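Mandelate racemase/muconate lactonizing enzyme family protein (Azoarcus sp., PDB 2QDE) belongs to the mandelate racemase/muconate lactonizing enzyme family of the enolase superfamily, pairing an N-terminal capping domain with a TIM-barrel-like domain that holds a barium ion in the crystal. Local coordinates at residues 100-112 with 269-281. Sequence-based numbering, arbitrary orientation.
Sequences NNQAKATVDFALH and IKTQKAGGLLKAQ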
# COMPACT_ATOMS: atom_id res chain seq x y z
N ASN A 100 29.10 -3.51 -15.66
CA ASN A 100 30.55 -3.77 -15.66
C ASN A 100 31.11 -3.74 -14.24
O ASN A 100 32.25 -3.32 -14.02
CB ASN A 100 31.28 -2.72 -16.51
CG ASN A 100 31.07 -2.93 -17.99
OD1 ASN A 100 31.82 -3.67 -18.63
ND2 ASN A 100 30.04 -2.30 -18.53
N ASN A 101 30.31 -4.19 -13.28
CA ASN A 101 30.71 -4.21 -11.88
C ASN A 101 32.04 -4.89 -11.59
O ASN A 101 32.82 -4.39 -10.78
CB ASN A 101 29.60 -4.86 -11.04
CG ASN A 101 28.29 -4.11 -11.13
OD1 ASN A 101 27.84 -3.74 -12.22
ND2 ASN A 101 27.66 -3.87 -9.98
N GLN A 102 32.31 -6.02 -12.24
CA GLN A 102 33.56 -6.74 -11.98
C GLN A 102 34.78 -5.96 -12.47
O GLN A 102 35.83 -5.97 -11.82
CB GLN A 102 33.52 -8.12 -12.63
CG GLN A 102 34.79 -8.95 -12.42
CD GLN A 102 34.59 -10.41 -12.79
OE1 GLN A 102 33.76 -10.73 -13.64
NE2 GLN A 102 35.34 -11.30 -12.16
N ALA A 103 34.64 -5.28 -13.60
CA ALA A 103 35.72 -4.47 -14.16
C ALA A 103 35.98 -3.30 -13.22
O ALA A 103 37.13 -2.97 -12.92
CB ALA A 103 35.33 -3.96 -15.54
N LYS A 104 34.91 -2.66 -12.76
CA LYS A 104 35.02 -1.53 -11.84
C LYS A 104 35.65 -2.00 -10.53
O LYS A 104 36.51 -1.32 -9.97
CB LYS A 104 33.64 -0.94 -11.54
CG LYS A 104 32.96 -0.25 -12.72
CD LYS A 104 31.52 0.12 -12.37
CE LYS A 104 30.85 0.91 -13.48
NZ LYS A 104 29.39 1.08 -13.24
N ALA A 105 35.22 -3.16 -10.05
CA ALA A 105 35.74 -3.72 -8.81
C ALA A 105 37.25 -3.93 -8.90
O ALA A 105 37.99 -3.61 -7.98
CB ALA A 105 35.05 -5.03 -8.49
N THR A 106 37.69 -4.47 -10.03
CA THR A 106 39.10 -4.72 -10.25
C THR A 106 39.93 -3.45 -10.13
O THR A 106 41.01 -3.45 -9.53
CB THR A 106 39.31 -5.36 -11.63
OG1 THR A 106 38.58 -6.58 -11.69
CG2 THR A 106 40.79 -5.65 -11.86
N VAL A 107 39.43 -2.36 -10.70
CA VAL A 107 40.11 -1.08 -10.64
C VAL A 107 40.18 -0.62 -9.18
O VAL A 107 41.23 -0.20 -8.69
CB VAL A 107 39.35 -0.01 -11.47
CG1 VAL A 107 39.95 1.37 -11.22
CG2 VAL A 107 39.43 -0.36 -12.95
N ASP A 108 39.04 -0.72 -8.49
CA ASP A 108 38.92 -0.34 -7.09
C ASP A 108 39.92 -1.10 -6.22
O ASP A 108 40.55 -0.52 -5.33
CB ASP A 108 37.48 -0.62 -6.62
CG ASP A 108 37.30 -0.46 -5.12
OD1 ASP A 108 36.61 0.50 -4.69
OD2 ASP A 108 37.84 -1.29 -4.36
N PHE A 109 40.07 -2.40 -6.47
CA PHE A 109 40.99 -3.23 -5.70
C PHE A 109 42.43 -2.73 -5.83
O PHE A 109 43.14 -2.63 -4.83
CB PHE A 109 40.96 -4.69 -6.17
CG PHE A 109 39.62 -5.37 -6.02
CD1 PHE A 109 38.66 -4.87 -5.13
CD2 PHE A 109 39.33 -6.51 -6.75
CE1 PHE A 109 37.43 -5.52 -4.98
CE2 PHE A 109 38.10 -7.16 -6.62
CZ PHE A 109 37.15 -6.66 -5.73
N ALA A 110 42.84 -2.43 -7.06
CA ALA A 110 44.20 -1.95 -7.32
C ALA A 110 44.43 -0.55 -6.77
O ALA A 110 45.54 -0.19 -6.42
CB ALA A 110 44.50 -1.99 -8.83
N LEU A 111 43.37 0.25 -6.71
CA LEU A 111 43.52 1.60 -6.17
C LEU A 111 43.81 1.51 -4.67
O LEU A 111 44.72 2.18 -4.17
CB LEU A 111 42.25 2.43 -6.44
CG LEU A 111 42.10 2.98 -7.86
CD1 LEU A 111 40.68 3.50 -8.08
CD2 LEU A 111 43.12 4.09 -8.09
N HIS A 112 43.04 0.68 -3.97
CA HIS A 112 43.25 0.51 -2.53
C HIS A 112 44.63 -0.06 -2.25
O HIS A 112 45.28 0.32 -1.28
CB HIS A 112 42.19 -0.41 -1.92
CG HIS A 112 40.87 0.25 -1.67
ND1 HIS A 112 39.92 0.41 -2.66
CD2 HIS A 112 40.35 0.80 -0.55
CE1 HIS A 112 38.87 1.03 -2.15
NE2 HIS A 112 39.10 1.28 -0.87
N ILE A 269 27.02 -11.48 -0.49
CA ILE A 269 27.68 -10.44 -1.25
C ILE A 269 28.98 -10.97 -1.86
O ILE A 269 29.53 -11.96 -1.40
CB ILE A 269 28.02 -9.23 -0.34
CG1 ILE A 269 28.55 -8.06 -1.19
CG2 ILE A 269 29.07 -9.62 0.69
CD1 ILE A 269 28.91 -6.83 -0.38
N LYS A 270 29.43 -10.31 -2.92
CA LYS A 270 30.71 -10.62 -3.56
C LYS A 270 31.25 -9.25 -3.91
O LYS A 270 30.51 -8.41 -4.43
CB LYS A 270 30.56 -11.47 -4.83
CG LYS A 270 30.24 -12.94 -4.58
CD LYS A 270 30.46 -13.77 -5.83
CE LYS A 270 30.09 -15.24 -5.62
NZ LYS A 270 28.65 -15.41 -5.32
N THR A 271 32.52 -8.99 -3.60
CA THR A 271 33.09 -7.69 -3.90
C THR A 271 32.99 -7.35 -5.38
O THR A 271 32.83 -6.19 -5.74
CB THR A 271 34.57 -7.61 -3.44
OG1 THR A 271 35.27 -8.78 -3.86
CG2 THR A 271 34.64 -7.51 -1.92
N GLN A 272 33.06 -8.36 -6.24
CA GLN A 272 32.96 -8.12 -7.68
C GLN A 272 31.53 -7.80 -8.11
O GLN A 272 31.31 -7.10 -9.09
CB GLN A 272 33.49 -9.33 -8.47
CG GLN A 272 34.99 -9.55 -8.31
CD GLN A 272 35.33 -10.54 -7.21
OE1 GLN A 272 34.59 -10.69 -6.24
NE2 GLN A 272 36.48 -11.20 -7.35
N LYS A 273 30.55 -8.32 -7.37
CA LYS A 273 29.15 -8.05 -7.70
C LYS A 273 28.82 -6.62 -7.29
O LYS A 273 28.19 -5.87 -8.05
CB LYS A 273 28.24 -9.03 -6.97
CG LYS A 273 26.76 -8.80 -7.21
CD LYS A 273 25.89 -9.81 -6.46
CE LYS A 273 26.12 -9.74 -4.95
NZ LYS A 273 25.18 -10.63 -4.20
N ALA A 274 29.26 -6.25 -6.09
CA ALA A 274 29.02 -4.92 -5.55
C ALA A 274 29.68 -3.85 -6.41
O ALA A 274 29.15 -2.74 -6.54
CB ALA A 274 29.54 -4.84 -4.12
N GLY A 275 30.84 -4.18 -6.97
CA GLY A 275 31.55 -3.23 -7.81
C GLY A 275 32.82 -2.66 -7.22
O GLY A 275 33.36 -1.68 -7.75
N GLY A 276 33.32 -3.26 -6.14
CA GLY A 276 34.54 -2.75 -5.53
C GLY A 276 34.40 -2.63 -4.02
O GLY A 276 33.30 -2.76 -3.49
N LEU A 277 35.51 -2.39 -3.33
CA LEU A 277 35.48 -2.26 -1.88
C LEU A 277 34.65 -1.08 -1.38
O LEU A 277 33.90 -1.22 -0.42
CB LEU A 277 36.91 -2.18 -1.33
CG LEU A 277 37.78 -3.42 -1.57
CD1 LEU A 277 39.23 -3.13 -1.17
CD2 LEU A 277 37.22 -4.62 -0.79
N LEU A 278 34.78 0.07 -2.03
CA LEU A 278 34.00 1.24 -1.62
C LEU A 278 32.52 0.96 -1.85
O LEU A 278 31.70 1.17 -0.95
CB LEU A 278 34.42 2.48 -2.40
CG LEU A 278 33.60 3.75 -2.16
CD1 LEU A 278 33.49 4.05 -0.66
CD2 LEU A 278 34.23 4.92 -2.90
N LYS A 279 32.17 0.47 -3.04
CA LYS A 279 30.79 0.13 -3.35
C LYS A 279 30.27 -0.91 -2.36
O LYS A 279 29.09 -0.88 -1.97
CB LYS A 279 30.68 -0.40 -4.79
CG LYS A 279 30.86 0.66 -5.88
CD LYS A 279 29.67 1.61 -5.97
CE LYS A 279 28.46 0.95 -6.66
NZ LYS A 279 27.15 1.28 -5.96
N ALA A 280 31.14 -1.83 -1.95
CA ALA A 280 30.77 -2.86 -0.99
C ALA A 280 30.43 -2.23 0.37
O ALA A 280 29.49 -2.66 1.03
CB ALA A 280 31.90 -3.87 -0.83
N GLN A 281 31.19 -1.22 0.78
CA GLN A 281 30.92 -0.56 2.06
C GLN A 281 29.53 0.08 2.04
O GLN A 281 28.81 0.04 3.03
CB GLN A 281 31.98 0.50 2.36
CG GLN A 281 33.38 -0.05 2.58
CD GLN A 281 34.39 1.03 2.90
OE1 GLN A 281 34.86 1.16 4.04
NE2 GLN A 281 34.71 1.84 1.90
O HOH W 1 34.10 0.59 -5.46
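With CG swung anti to its backbone N (chi1 171°), D108 holds its carboxylate over the start of helix 277-290, while L277, with CG anti to its own carbonyl carbon (chi1 -63°), reaches between F109 and H112. The carboxylate takes two backbone N-H groups in the first turn: L277 N gives OD2 a 2.8 Å bond from above the carboxylate plane, and L278 N reaches OD1 on its syn side, longer at 3.3 Å but nearly straight. A water links OD1 to K279 N. The negative charge at this helix start probably interacts favourably with the helix dipole.

L277 CD1 sits over one face of H112, 4.0 Å from the ring centroid, a CH-pi contact. That ring is held in turn by its ND1 bond to D108 O. F109 brings CD1 to within 3.9 Å of L277 CG and points CZ at T271. A CB on G276 would run into D108 CB; without one, G276 CA comes within 3.6 Å of A105 CA. At the other end, N101 ND2 donates to K273 O at 2.8 Å and also bonds E251.

K273 itself turns to D246, a barium ligand. Helix 101-119 thus joins the capping domain to the barrel after strand 266-269, its other flanks packed on strand 31-40 and helix 86-96, while helix 303-315 covers F109 and L277.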